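Local coordinates for uncharacterized conserved protein (Vibrio parahaemolyticus, PDB 3MUQ), which is of unknown function but has a periplasmic-binding-protein-like fold and probably binds a small ligand, perhaps an oxyanion, after export from the cytoplasm, at residues G173-L176 / A177-K181; G122-S125 / G126-K130; I211-Q214 / G215-F219; L25-F28 / E29-T32; L9-T12 / T13-H17. All blocks are in the same frame, centred on the assembly; numbering follows the deposited sequence.

Interaction 1: residues G173-L176 / A177-K181; sequences GTWL and AYQNK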
loop_
_atom_site.group_PDB
_atom_site.type_symbol
_atom_site.label_atom_id
_atom_site.label_comp_id
_atom_site.label_asym_id
_atom_site.label_seq_id
_atom_site.Cartn_x
_atom_site.Cartn_y
_atom_site.Cartn_z
ATOM N N GLY A 173 12.248 6.170 -0.060
ATOM C CA GLY A 173 11.516 7.123 0.765
ATOM C C GLY A 173 12.377 7.883 1.769
ATOM O O GLY A 173 12.275 9.111 1.909
ATOM N N THR A 174 13.209 7.155 2.503
ATOM C CA THR A 174 13.991 7.805 3.537
ATOM C C THR A 174 15.014 8.698 2.847
ATOM O O THR A 174 15.264 9.830 3.276
ATOM C CB THR A 174 14.663 6.792 4.488
ATOM O OG1 THR A 174 13.680 5.843 4.915
ATOM C CG2 THR A 174 15.228 7.516 5.728
ATOM N N TRP A 175 15.558 8.200 1.744
ATOM C CA TRP A 175 16.510 8.972 0.941
ATOM C C TRP A 175 15.940 10.327 0.527
ATOM O O TRP A 175 16.604 11.343 0.662
ATOM C CB TRP A 175 16.910 8.202 -0.322
ATOM C CG TRP A 175 17.510 9.117 -1.353
ATOM C CD1 TRP A 175 16.981 9.457 -2.567
ATOM C CD2 TRP A 175 18.726 9.850 -1.225
ATOM N NE1 TRP A 175 17.816 10.344 -3.213
ATOM C CE2 TRP A 175 18.892 10.601 -2.408
ATOM C CE3 TRP A 175 19.705 9.933 -0.228
ATOM C CZ2 TRP A 175 19.995 11.429 -2.619
ATOM C CZ3 TRP A 175 20.799 10.753 -0.440
ATOM C CH2 TRP A 175 20.937 11.484 -1.632
ATOM N N LEU A 176 14.710 10.334 0.019
ATOM C CA LEU A 176 14.100 11.574 -0.478
ATOM C C LEU A 176 13.847 12.576 0.641
ATOM O O LEU A 176 14.033 13.785 0.458
ATOM C CB LEU A 176 12.785 11.293 -1.226
ATOM C CG LEU A 176 12.894 10.459 -2.503
ATOM C CD1 LEU A 176 11.508 10.011 -3.006
ATOM C CD2 LEU A 176 13.632 11.248 -3.576
ATOM N N ALA A 177 13.407 12.075 1.793
ATOM C CA ALA A 177 13.152 12.949 2.942
ATOM C C ALA A 177 14.427 13.561 3.501
ATOM O O ALA A 177 14.389 14.656 4.051
ATOM C CB ALA A 177 12.403 12.204 4.050
ATOM N N TYR A 178 15.546 12.850 3.370
ATOM C CA TYR A 178 16.811 13.285 3.972
ATOM C C TYR A 178 17.801 13.968 3.005
ATOM O O TYR A 178 18.761 14.599 3.440
ATOM C CB TYR A 178 17.511 12.089 4.642
ATOM C CG TYR A 178 17.022 11.755 6.039
ATOM C CD1 TYR A 178 15.744 11.243 6.250
ATOM C CD2 TYR A 178 17.844 11.934 7.150
ATOM C CE1 TYR A 178 15.291 10.926 7.527
ATOM C CE2 TYR A 178 17.397 11.622 8.439
ATOM C CZ TYR A 178 16.121 11.119 8.612
ATOM O OH TYR A 178 15.661 10.798 9.868
ATOM N N GLN A 179 17.583 13.841 1.701
ATOM C CA GLN A 179 18.618 14.234 0.737
ATOM C C GLN A 179 19.059 15.687 0.917
ATOM O O GLN A 179 20.224 16.020 0.700
ATOM C CB GLN A 179 18.149 13.986 -0.696
ATOM C CG GLN A 179 16.902 14.784 -1.060
ATOM C CD GLN A 179 16.402 14.474 -2.447
ATOM O OE1 GLN A 179 17.189 14.236 -3.362
ATOM N NE2 GLN A 179 15.084 14.476 -2.613
ATOM N N ASN A 180 18.141 16.543 1.346
ATOM C CA ASN A 180 18.447 17.964 1.503
ATOM C C ASN A 180 19.579 18.230 2.503
ATOM O O ASN A 180 20.224 19.277 2.457
ATOM C CB ASN A 180 17.188 18.749 1.900
ATOM C CG ASN A 180 16.792 18.533 3.370
ATOM O OD1 ASN A 180 16.192 17.513 3.731
ATOM N ND2 ASN A 180 17.122 19.510 4.219
ATOM N N LYS A 181 19.823 17.282 3.403
ATOM C CA LYS A 181 20.884 17.444 4.392
ATOM C C LYS A 181 21.985 16.378 4.278
ATOM O O LYS A 181 22.814 16.231 5.173
ATOM C CB LYS A 181 20.303 17.471 5.813
ATOM C CG LYS A 181 19.723 16.160 6.311
ATOM C CD LYS A 181 18.977 16.382 7.634
ATOM C CE LYS A 181 18.486 15.080 8.256
ATOM N NZ LYS A 181 17.431 15.302 9.296
HETATM O O HOH W 1 17.529 12.137 -5.082
HETATM O O HOH W 2 14.974 16.178 1.490
#

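Interaction 2: residues G122-S125 / G126-K130; sequences GDDS and GTHKK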
loop_
_atom_site.group_PDB
_atom_site.type_symbol
_atom_site.label_atom_id
_atom_site.label_comp_id
_atom_site.label_asym_id
_atom_site.label_seq_id
_atom_site.Cartn_x
_atom_site.Cartn_y
_atom_site.Cartn_z
ATOM N N GLY A 122 22.544 -2.654 10.642
ATOM C CA GLY A 122 22.952 -3.618 11.661
ATOM C C GLY A 122 21.945 -3.776 12.792
ATOM O O GLY A 122 22.314 -3.989 13.938
ATOM N N ASP A 123 20.665 -3.655 12.468
ATOM C CA ASP A 123 19.612 -3.632 13.485
ATOM C C ASP A 123 18.518 -4.698 13.244
ATOM O O ASP A 123 17.456 -4.671 13.884
ATOM C CB ASP A 123 18.986 -2.232 13.539
ATOM C CG ASP A 123 18.171 -1.907 12.296
ATOM O OD1 ASP A 123 18.293 -2.658 11.298
ATOM O OD2 ASP A 123 17.404 -0.909 12.318
ATOM N N ASP A 124 18.780 -5.622 12.318
ATOM C CA ASP A 124 17.856 -6.720 11.998
ATOM C C ASP A 124 16.507 -6.283 11.420
ATOM O O ASP A 124 15.551 -7.053 11.426
ATOM C CB ASP A 124 17.620 -7.616 13.213
ATOM C CG ASP A 124 18.885 -8.276 13.683
ATOM O OD1 ASP A 124 19.582 -8.869 12.832
ATOM O OD2 ASP A 124 19.184 -8.185 14.895
ATOM N N SER A 125 16.441 -5.050 10.931
ATOM C CA SER A 125 15.275 -4.551 10.225
ATOM C C SER A 125 15.131 -5.254 8.880
ATOM O O SER A 125 16.041 -5.944 8.421
ATOM C CB SER A 125 15.446 -3.061 9.979
ATOM O OG SER A 125 16.693 -2.815 9.350
ATOM N N GLY A 126 13.991 -5.057 8.234
ATOM C CA GLY A 126 13.780 -5.626 6.919
ATOM C C GLY A 126 14.857 -5.149 5.970
ATOM O O GLY A 126 15.409 -5.931 5.192
ATOM N N THR A 127 15.169 -3.858 6.037
ATOM C CA THR A 127 16.249 -3.305 5.224
ATOM C C THR A 127 17.584 -3.983 5.530
ATOM O O THR A 127 18.337 -4.341 4.634
ATOM C CB THR A 127 16.375 -1.787 5.431
ATOM O OG1 THR A 127 15.175 -1.151 4.969
ATOM C CG2 THR A 127 17.586 -1.230 4.668
ATOM N N HIS A 128 17.877 -4.157 6.809
ATOM C CA HIS A 128 19.098 -4.839 7.205
ATOM C C HIS A 128 19.151 -6.281 6.670
ATOM O O HIS A 128 20.180 -6.712 6.157
ATOM C CB HIS A 128 19.238 -4.832 8.720
ATOM C CG HIS A 128 20.464 -5.527 9.211
ATOM N ND1 HIS A 128 21.633 -5.579 8.478
ATOM C CD2 HIS A 128 20.713 -6.192 10.363
ATOM C CE1 HIS A 128 22.546 -6.248 9.156
ATOM N NE2 HIS A 128 22.013 -6.629 10.305
ATOM N N LYS A 129 18.050 -7.025 6.794
ATOM C CA LYS A 129 17.993 -8.387 6.259
ATOM C C LYS A 129 18.250 -8.403 4.758
ATOM O O LYS A 129 18.959 -9.266 4.236
ATOM C CB LYS A 129 16.621 -9.023 6.501
ATOM C CG LYS A 129 16.183 -9.067 7.936
ATOM C CD LYS A 129 16.960 -10.067 8.730
ATOM C CE LYS A 129 16.194 -10.422 9.994
ATOM N NZ LYS A 129 16.985 -11.377 10.804
ATOM N N LYS A 130 17.644 -7.461 4.054
ATOM C CA LYS A 130 17.852 -7.396 2.622
ATOM C C LYS A 130 19.318 -7.104 2.264
ATOM O O LYS A 130 19.854 -7.655 1.301
ATOM C CB LYS A 130 16.938 -6.362 1.981
ATOM C CG LYS A 130 17.218 -6.224 0.496
ATOM C CD LYS A 130 16.035 -5.684 -0.262
ATOM C CE LYS A 130 16.166 -5.980 -1.753
ATOM N NZ LYS A 130 15.665 -7.333 -2.122
#

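Interaction 3: residues I211-Q214 / G215-F219; sequences INYQ and GAKAF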
loop_
_atom_site.group_PDB
_atom_site.type_symbol
_atom_site.label_atom_id
_atom_site.label_comp_id
_atom_site.label_asym_id
_atom_site.label_seq_id
_atom_site.Cartn_x
_atom_site.Cartn_y
_atom_site.Cartn_z
ATOM N N ILE A 211 -10.664 -25.445 0.495
ATOM C CA ILE A 211 -9.725 -24.567 1.200
ATOM C C ILE A 211 -10.429 -23.511 2.065
ATOM O O ILE A 211 -11.636 -23.267 1.937
ATOM C CB ILE A 211 -8.623 -23.924 0.278
ATOM C CG1 ILE A 211 -9.243 -23.133 -0.865
ATOM C CG2 ILE A 211 -7.636 -24.978 -0.240
ATOM C CD1 ILE A 211 -9.570 -21.710 -0.504
ATOM N N ASN A 212 -9.654 -22.891 2.948
ATOM C CA ASN A 212 -10.200 -21.936 3.889
ATOM C C ASN A 212 -10.227 -20.534 3.279
ATOM O O ASN A 212 -9.399 -19.680 3.598
ATOM C CB ASN A 212 -9.405 -21.965 5.192
ATOM C CG ASN A 212 -10.025 -21.088 6.267
ATOM O OD1 ASN A 212 -11.110 -20.538 6.079
ATOM N ND2 ASN A 212 -9.336 -20.960 7.404
ATOM N N TYR A 213 -11.198 -20.318 2.401
ATOM C CA TYR A 213 -11.313 -19.065 1.669
ATOM C C TYR A 213 -11.704 -17.925 2.605
ATOM O O TYR A 213 -11.222 -16.797 2.469
ATOM C CB TYR A 213 -12.330 -19.202 0.543
ATOM C CG TYR A 213 -12.549 -17.920 -0.227
ATOM C CD1 TYR A 213 -11.660 -17.527 -1.210
ATOM C CD2 TYR A 213 -13.642 -17.108 0.028
ATOM C CE1 TYR A 213 -11.847 -16.362 -1.917
ATOM C CE2 TYR A 213 -13.839 -15.921 -0.682
ATOM C CZ TYR A 213 -12.939 -15.564 -1.652
ATOM O OH TYR A 213 -13.115 -14.403 -2.374
ATOM N N GLN A 214 -12.566 -18.234 3.567
ATOM C CA GLN A 214 -13.042 -17.234 4.503
ATOM C C GLN A 214 -11.886 -16.677 5.313
ATOM O O GLN A 214 -11.746 -15.466 5.451
ATOM C CB GLN A 214 -14.091 -17.826 5.439
ATOM C CG GLN A 214 -14.563 -16.847 6.498
ATOM C CD GLN A 214 -15.758 -17.363 7.290
ATOM O OE1 GLN A 214 -15.816 -18.538 7.658
ATOM N NE2 GLN A 214 -16.720 -16.477 7.556
ATOM N N GLY A 215 -11.064 -17.566 5.857
ATOM C CA GLY A 215 -9.909 -17.144 6.621
ATOM C C GLY A 215 -8.869 -16.446 5.759
ATOM O O GLY A 215 -8.267 -15.453 6.181
ATOM N N ALA A 216 -8.642 -16.967 4.556
ATOM C CA ALA A 216 -7.664 -16.371 3.640
ATOM C C ALA A 216 -8.102 -14.972 3.201
ATOM O O ALA A 216 -7.306 -14.026 3.170
ATOM C CB ALA A 216 -7.437 -17.285 2.409
ATOM N N LYS A 217 -9.369 -14.820 2.854
ATOM C CA LYS A 217 -9.832 -13.487 2.499
ATOM C C LYS A 217 -9.804 -12.510 3.693
ATOM O O LYS A 217 -9.515 -11.329 3.527
ATOM C CB LYS A 217 -11.209 -13.512 1.833
ATOM C CG LYS A 217 -11.567 -12.119 1.302
ATOM C CD LYS A 217 -12.769 -12.128 0.396
ATOM C CE LYS A 217 -13.062 -10.714 -0.121
ATOM N NZ LYS A 217 -13.464 -9.809 0.992
ATOM N N ALA A 218 -10.101 -12.989 4.897
ATOM C CA ALA A 218 -9.962 -12.117 6.067
ATOM C C ALA A 218 -8.509 -11.608 6.225
ATOM O O ALA A 218 -8.269 -10.446 6.540
ATOM C CB ALA A 218 -10.427 -12.837 7.334
ATOM N N PHE A 219 -7.540 -12.481 6.000
ATOM C CA PHE A 219 -6.137 -12.112 6.157
ATOM C C PHE A 219 -5.762 -11.081 5.105
ATOM O O PHE A 219 -5.122 -10.075 5.407
ATOM C CB PHE A 219 -5.249 -13.364 6.040
ATOM C CG PHE A 219 -3.807 -13.131 6.384
ATOM C CD1 PHE A 219 -3.448 -12.188 7.336
ATOM C CD2 PHE A 219 -2.812 -13.875 5.776
ATOM C CE1 PHE A 219 -2.134 -11.972 7.662
ATOM C CE2 PHE A 219 -1.488 -13.668 6.092
ATOM C CZ PHE A 219 -1.146 -12.710 7.046
#

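Interaction 4: residues L25-F28 / E29-T32; sequences LPQF and EKDT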
loop_
_atom_site.group_PDB
_atom_site.type_symbol
_atom_site.label_atom_id
_atom_site.label_comp_id
_atom_site.label_asym_id
_atom_site.label_seq_id
_atom_site.Cartn_x
_atom_site.Cartn_y
_atom_site.Cartn_z
ATOM N N LEU A 25 1.652 -11.229 12.101
ATOM C CA LEU A 25 0.795 -12.334 12.516
ATOM C C LEU A 25 0.232 -12.222 13.907
ATOM O O LEU A 25 -0.941 -12.525 14.107
ATOM C CB LEU A 25 1.496 -13.674 12.337
ATOM C CG LEU A 25 1.679 -13.969 10.846
ATOM C CD1 LEU A 25 2.186 -15.369 10.629
ATOM C CD2 LEU A 25 0.369 -13.759 10.132
ATOM N N PRO A 26 1.072 -11.822 14.880
ATOM C CA PRO A 26 0.592 -11.672 16.257
ATOM C C PRO A 26 -0.605 -10.734 16.346
ATOM O O PRO A 26 -1.610 -11.079 16.983
ATOM C CB PRO A 26 1.802 -11.069 16.979
ATOM C CG PRO A 26 2.984 -11.590 16.213
ATOM C CD PRO A 26 2.535 -11.642 14.777
ATOM N N GLN A 27 -0.518 -9.568 15.704
ATOM C CA GLN A 27 -1.647 -8.641 15.730
ATOM C C GLN A 27 -2.857 -9.215 14.994
ATOM O O GLN A 27 -4.001 -9.095 15.453
ATOM C CB GLN A 27 -1.266 -7.279 15.138
ATOM C CG GLN A 27 -2.317 -6.187 15.416
ATOM C CD GLN A 27 -2.520 -5.951 16.908
ATOM O OE1 GLN A 27 -1.556 -5.758 17.651
ATOM N NE2 GLN A 27 -3.772 -5.982 17.356
ATOM N N PHE A 28 -2.614 -9.850 13.853
ATOM C CA PHE A 28 -3.722 -10.410 13.086
ATOM C C PHE A 28 -4.458 -11.478 13.878
ATOM O O PHE A 28 -5.685 -11.532 13.840
ATOM C CB PHE A 28 -3.264 -10.925 11.715
ATOM C CG PHE A 28 -4.330 -11.645 10.949
ATOM C CD1 PHE A 28 -5.401 -10.952 10.405
ATOM C CD2 PHE A 28 -4.268 -13.023 10.775
ATOM C CE1 PHE A 28 -6.399 -11.614 9.689
ATOM C CE2 PHE A 28 -5.264 -13.690 10.049
ATOM C CZ PHE A 28 -6.334 -12.981 9.519
ATOM N N GLU A 29 -3.721 -12.328 14.594
ATOM C CA GLU A 29 -4.372 -13.364 15.400
ATOM C C GLU A 29 -5.145 -12.730 16.538
ATOM O O GLU A 29 -6.272 -13.126 16.831
ATOM C CB GLU A 29 -3.376 -14.384 15.978
ATOM C CG GLU A 29 -4.080 -15.507 16.764
ATOM C CD GLU A 29 -3.126 -16.447 17.493
ATOM O OE1 GLU A 29 -1.919 -16.453 17.181
ATOM O OE2 GLU A 29 -3.589 -17.184 18.386
ATOM N N LYS A 30 -4.522 -11.754 17.187
ATOM C CA LYS A 30 -5.172 -11.029 18.263
ATOM C C LYS A 30 -6.471 -10.431 17.743
ATOM O O LYS A 30 -7.506 -10.506 18.397
ATOM C CB LYS A 30 -4.247 -9.915 18.768
ATOM C CG LYS A 30 -4.856 -8.976 19.804
ATOM C CD LYS A 30 -4.815 -9.583 21.199
ATOM C CE LYS A 30 -5.500 -8.692 22.230
ATOM N NZ LYS A 30 -5.593 -9.362 23.566
ATOM N N ASP A 31 -6.416 -9.836 16.558
ATOM C CA ASP A 31 -7.593 -9.162 16.005
ATOM C C ASP A 31 -8.717 -10.125 15.636
ATOM O O ASP A 31 -9.871 -9.879 15.953
ATOM C CB ASP A 31 -7.212 -8.334 14.775
ATOM C CG ASP A 31 -6.588 -6.988 15.132
ATOM O OD1 ASP A 31 -6.609 -6.623 16.319
ATOM O OD2 ASP A 31 -6.094 -6.289 14.218
ATOM N N THR A 32 -8.384 -11.223 14.968
ATOM C CA THR A 32 -9.411 -12.026 14.310
ATOM C C THR A 32 -9.639 -13.430 14.872
ATOM O O THR A 32 -10.668 -14.033 14.611
ATOM C CB THR A 32 -9.092 -12.193 12.822
ATOM O OG1 THR A 32 -7.900 -12.975 12.689
ATOM C CG2 THR A 32 -8.889 -10.836 12.171
#

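Interaction 5: residues L9-T12 / T13-H17; sequences LATT and TSTYH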
loop_
_atom_site.group_PDB
_atom_site.type_symbol
_atom_site.label_atom_id
_atom_site.label_comp_id
_atom_site.label_asym_id
_atom_site.label_seq_id
_atom_site.Cartn_x
_atom_site.Cartn_y
_atom_site.Cartn_z
ATOM N N LEU A 9 -0.550 -20.196 4.586
ATOM C CA LEU A 9 0.061 -19.229 3.679
ATOM C C LEU A 9 1.332 -19.801 3.079
ATOM O O LEU A 9 2.241 -20.188 3.812
ATOM C CB LEU A 9 0.438 -17.947 4.449
ATOM C CG LEU A 9 1.272 -16.923 3.669
ATOM C CD1 LEU A 9 0.463 -16.332 2.482
ATOM C CD2 LEU A 9 1.797 -15.817 4.588
ATOM N N ALA A 10 1.405 -19.861 1.752
ATOM C CA ALA A 10 2.674 -20.167 1.092
ATOM C C ALA A 10 3.376 -18.856 0.777
ATOM O O ALA A 10 2.761 -17.925 0.234
ATOM C CB ALA A 10 2.460 -20.991 -0.205
ATOM N N THR A 11 4.654 -18.758 1.125
ATOM C CA THR A 11 5.427 -17.575 0.738
ATOM C C THR A 11 6.863 -17.959 0.416
ATOM O O THR A 11 7.215 -19.137 0.447
ATOM C CB THR A 11 5.411 -16.486 1.848
ATOM O OG1 THR A 11 5.858 -15.229 1.312
ATOM C CG2 THR A 11 6.292 -16.903 3.021
ATOM N N THR A 12 7.699 -16.967 0.117
ATOM C CA THR A 12 9.094 -17.247 -0.204
ATOM C C THR A 12 10.005 -17.346 1.025
ATOM O O THR A 12 9.715 -16.803 2.088
ATOM C CB THR A 12 9.703 -16.180 -1.131
ATOM O OG1 THR A 12 10.003 -15.004 -0.370
ATOM C CG2 THR A 12 8.747 -15.838 -2.278
ATOM N N THR A 13 11.121 -18.043 0.848
ATOM C CA THR A 13 12.146 -18.144 1.878
ATOM C C THR A 13 12.654 -16.757 2.258
ATOM O O THR A 13 12.798 -16.463 3.436
ATOM C CB THR A 13 13.321 -19.020 1.401
ATOM O OG1 THR A 13 12.807 -20.232 0.833
ATOM C CG2 THR A 13 14.232 -19.364 2.564
ATOM N N SER A 14 12.916 -15.916 1.257
ATOM C CA SER A 14 13.280 -14.520 1.485
ATOM C C SER A 14 12.352 -13.889 2.504
ATOM O O SER A 14 12.783 -13.352 3.527
ATOM C CB SER A 14 13.136 -13.720 0.193
ATOM O OG SER A 14 14.301 -13.814 -0.592
ATOM N N THR A 15 11.064 -13.952 2.191
ATOM C CA THR A 15 10.031 -13.312 2.991
ATOM C C THR A 15 10.005 -13.861 4.416
ATOM O O THR A 15 9.957 -13.101 5.389
ATOM C CB THR A 15 8.660 -13.505 2.329
ATOM O OG1 THR A 15 8.700 -12.977 0.993
ATOM C CG2 THR A 15 7.586 -12.807 3.127
ATOM N N TYR A 16 10.047 -15.184 4.535
ATOM C CA TYR A 16 10.053 -15.825 5.844
ATOM C C TYR A 16 11.212 -15.331 6.697
ATOM O O TYR A 16 11.050 -15.065 7.889
ATOM C CB TYR A 16 10.136 -17.348 5.704
ATOM C CG TYR A 16 10.196 -18.084 7.030
ATOM C CD1 TYR A 16 9.044 -18.344 7.757
ATOM C CD2 TYR A 16 11.407 -18.510 7.554
ATOM C CE1 TYR A 16 9.092 -19.015 8.974
ATOM C CE2 TYR A 16 11.468 -19.185 8.768
ATOM C CZ TYR A 16 10.307 -19.431 9.472
ATOM O OH TYR A 16 10.363 -20.098 10.679
ATOM N N HIS A 17 12.386 -15.215 6.095
ATOM C CA HIS A 17 13.558 -14.827 6.870
ATOM C C HIS A 17 13.614 -13.332 7.136
ATOM O O HIS A 17 14.224 -12.899 8.113
ATOM C CB HIS A 17 14.845 -15.346 6.229
ATOM C CG HIS A 17 14.988 -16.830 6.332
ATOM N ND1 HIS A 17 15.573 -17.598 5.349
ATOM C CD2 HIS A 17 14.585 -17.694 7.296
ATOM C CE1 HIS A 17 15.542 -18.869 5.710
ATOM N NE2 HIS A 17 14.946 -18.954 6.887
#

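Interaction 1: residues G173-L176 / A177-K181
The backbone is helical through Gly-173 and the residues after it, with Ala-177 N bonded to Gly-173 O at 3.2 Å and Tyr-178 N to Thr-174 O at 3.0 Å, while the next link, Gln-179 N to Trp-175 O, is weak. Trp-175 and Gln-179, four residues apart, make the main side-chain contact. CB of Gln-179 lies over one face of the indole in a CH-pi contact, 3.8 Å from the centroid of the six-membered ring of Trp-175. With CG of Gln-179 set between its own N and carbonyl carbon (chi1 61°), the extended chain turns across the ring, and a water joins Trp-175 NE1 to Gln-179 OE1. A weak bond brings Gln-179 NE2 to Leu-176 O, but its stronger partner is Asp-31 O of the second subunit; a long amide suits this, serving both sides. Threonine and tyrosine pack alongside, CG2 of Thr-174 being 3.8 Å from CD1 of Tyr-178. Thr-174 turns its hydroxyl to Asp-171 and its methyl to the ring. Together these two side chains lie on helix 154-163, Trp-175 rests on Leu-182 and Leu-184 leading into strand 185-188, and Leu-176 meets Trp-222 of the second subunit.

Interaction 2: residues G122-S125 / G126-K130
Ser-125 and His-128 meet at the start of helix 126-138, where an Asx turn runs straight into a helix N-cap. The serine hydroxyl takes the N-H of His-128, OG to N 3.1 Å at an N-H...O angle of 156°, so an amide of the first turn, which no helical carbonyl serves, is satisfied. A small hydroxyl on a short stem suits this place: with chi1 at 53°, OG sits between its own N and carbonyl carbon and faces the helix. The carbonyl of the same residue starts the regular bonding, Ser-125 O accepting from Lys-129 N at 2.8 Å. Beside the cap, the imidazole of His-128 folds back over the loop, with CA of Gly-122 3.6 Å from the ring centroid, over one face. Glycine suits that position because the backbone there has a positive phi (52°).

One shell out, Asp-123 positions the serine. Its OD1 grips Ser-125 twice, through the backbone N, met from above the carboxylate plane, and through OG, so both the backbone and the hydroxyl of the capping serine are fixed. Asp-123 OD2 is in turn salt-bridged to Arg-121, and the imidazole has a weak bond from ND1 to Glu-131. Beneath the helix, Thr-127 packs on Phe-86 and Met-169 of two neighbouring strands. A Ser-Gly-Thr sequence at a helix start recalls the anion-binding helix ends of phosphate- and tungstate-binding relatives. The hydroxyl of Ser-125 donates to Asp-123 OD1 over only 2.5 Å, on the syn lone pair of that oxygen.

Interaction 3: residues I211-Q214 / G215-F219
Asn-212 caps the helix that begins at Tyr-213, accepting the N-H of Gly-215 on OD1 at 3.0 Å. The bond is fairly straight at hydrogen, 158°, yet the donor stands 56° out of the amide's carbonyl plane, well off either lone pair. With CG anti to the backbone N (chi1 -174°), the amide swings toward the helix start. Its other end is claimed too, ND2 donating to His-6 O, so asparagine, with an acceptor and a donor on one flat group, ties the helix start to strand 6-12. Gly-215, lacking a side chain, lets that amide lie against it, ND2 of Asn-212 being 3.9 Å from CA of Gly-215.

Backbone bonds follow in regular order: Ala-216 N to Asn-212 O, Lys-217 N to Tyr-213 O at 2.7 Å, Ala-218 N to Gln-214 O. They set up an amphipathic helix lying on the mixed sheet, where Ala-216 sits close against Leu-202 and Leu-57; small alanines let the backbone approach the strands.

Apolar contact is carried by Tyr-213 and Lys-217, which run side by side. CB of Lys-217 lies loosely over one face of the ring, and the closer touch comes farther along, where CD of Lys-217 is within 3.6 Å of Tyr-213 OH. A long aliphatic stem suits a phenol's flank, while the ammonium goes on to a salt bridge with Asp-221. Ala-218 packs on Leu-176 of the second subunit.

Interaction 4: residues L25-F28 / E29-T32
Gln-27 and Asp-31 are joined by a side-chain hydrogen bond along the helix, NE2 of Gln-27 lying 3.1 Å from OD1 of Asp-31. The oxygen lies in the amide plane, 4° out of it, but the donor reaches the carboxylate from above, 51° out of that group's plane. A bend at chi2 (60°) curls the glutamine back to make it. Asp-31 is buried and has stronger partners: Arg-227 bridges OD1 and Trp-222 NE1 bonds OD2, so three donors hold the acid, which probably offsets the cost of burying the carboxylate.

Hydrogen bonds to Phe-28 O come in a pair. Thr-32 N and Thr-32 OG1, each 2.9 Å away, arrive from opposite faces of its carbonyl plane. The hydroxyl, which also accepts from Tyr-34 N, thus links the last turn to the chain leaving it, as suits a threonine at a helix end. This helix, with its predecessor 13-18, forms the connection of a beta-alpha-beta crossover between the parallel strands 6-12 and 35-41. Pro-26 is tolerated where the turn before it is unbonded and the helix kinks, and Pro-26 O still accepts from Lys-30 N.

Apolar packing centres on Phe-28, where CG2 of Thr-32 touches CE1 of Phe-28 at 3.6 Å. The bond to Phe-28 O holds Thr-32 OG1 above one face of the same ring, 3.5 Å from CZ of Phe-28. The phenyl itself meets Trp-222 edge-to-face. Among the charges, Glu-29 in one of its two conformers is salt-bridged to Lys-35 at the following strand.

Interaction 5: residues L9-T12 / T13-H17
Thr-12 and Thr-15 bring their hydroxyls together at 2.8 Å, OG1 to OG1, a hydrogen bond in which either could donate, on the tightly packed side of the turn from strand 9-12 into helix 13-17. Thr-12 holds the N-cap position, and its chi1 of 77° places OG1 between its backbone N and carbonyl carbon, leaning over the first turn. The side chain of Thr-15 crosses it at about a right angle. Thr-11 closes in next to them: its OG1 is 3.4 Å from CB of Thr-15 and 3.5 Å from CG2 of Thr-15, a close van der Waals fit, while the same oxygen is hydrogen-bonded to Met-59 O on the neighbouring strand. Threonine suits all three places, offering a methyl for packing and a hydroxyl that can bond in a buried place. The regular helix bond here is Tyr-16 N to Thr-12 O, 3.0 Å and nearly straight at 168°.

The outer side is looser. Ser-14 is exposed and meets the cap through CB alone, at 3.4 Å from OG1 of Thr-12. Tyr-16 leads its ring away over Val-38 and Ala-40 of strand 35-41, touching the strand before it little beyond CB. Strand and helix axes stand 97° apart, so the chain turns sharply. A parallel strand passing directly into a helix N terminus is a beta-alpha unit, as found in periplasmic binding proteins and other alpha/beta folds, and a Thr-Thr-Ser run at this joint recalls the oxyanion-binding tungstate carriers.

In the fold
From the N terminus the order is interaction 5, then 4, 2, 1 and 3. Each joins adjoining residues and closes just a turn or a helix start, so they stand in series and none nests in or crosses another. Interactions 5 and 4 belong to the first beta-alpha-beta unit; interaction 3, far later in sequence, returns to it, with Phe-219 packing on Phe-28, Leu-25 and Leu-9. Interaction 2 reaches the same region from another part of the fold, Lys-129 touching His-17. Interaction 1 is remote within the chain, its centre about 39 Å from that of interaction 3, yet in the dimer its helix meets residues of interactions 3 and 4 of the second subunit.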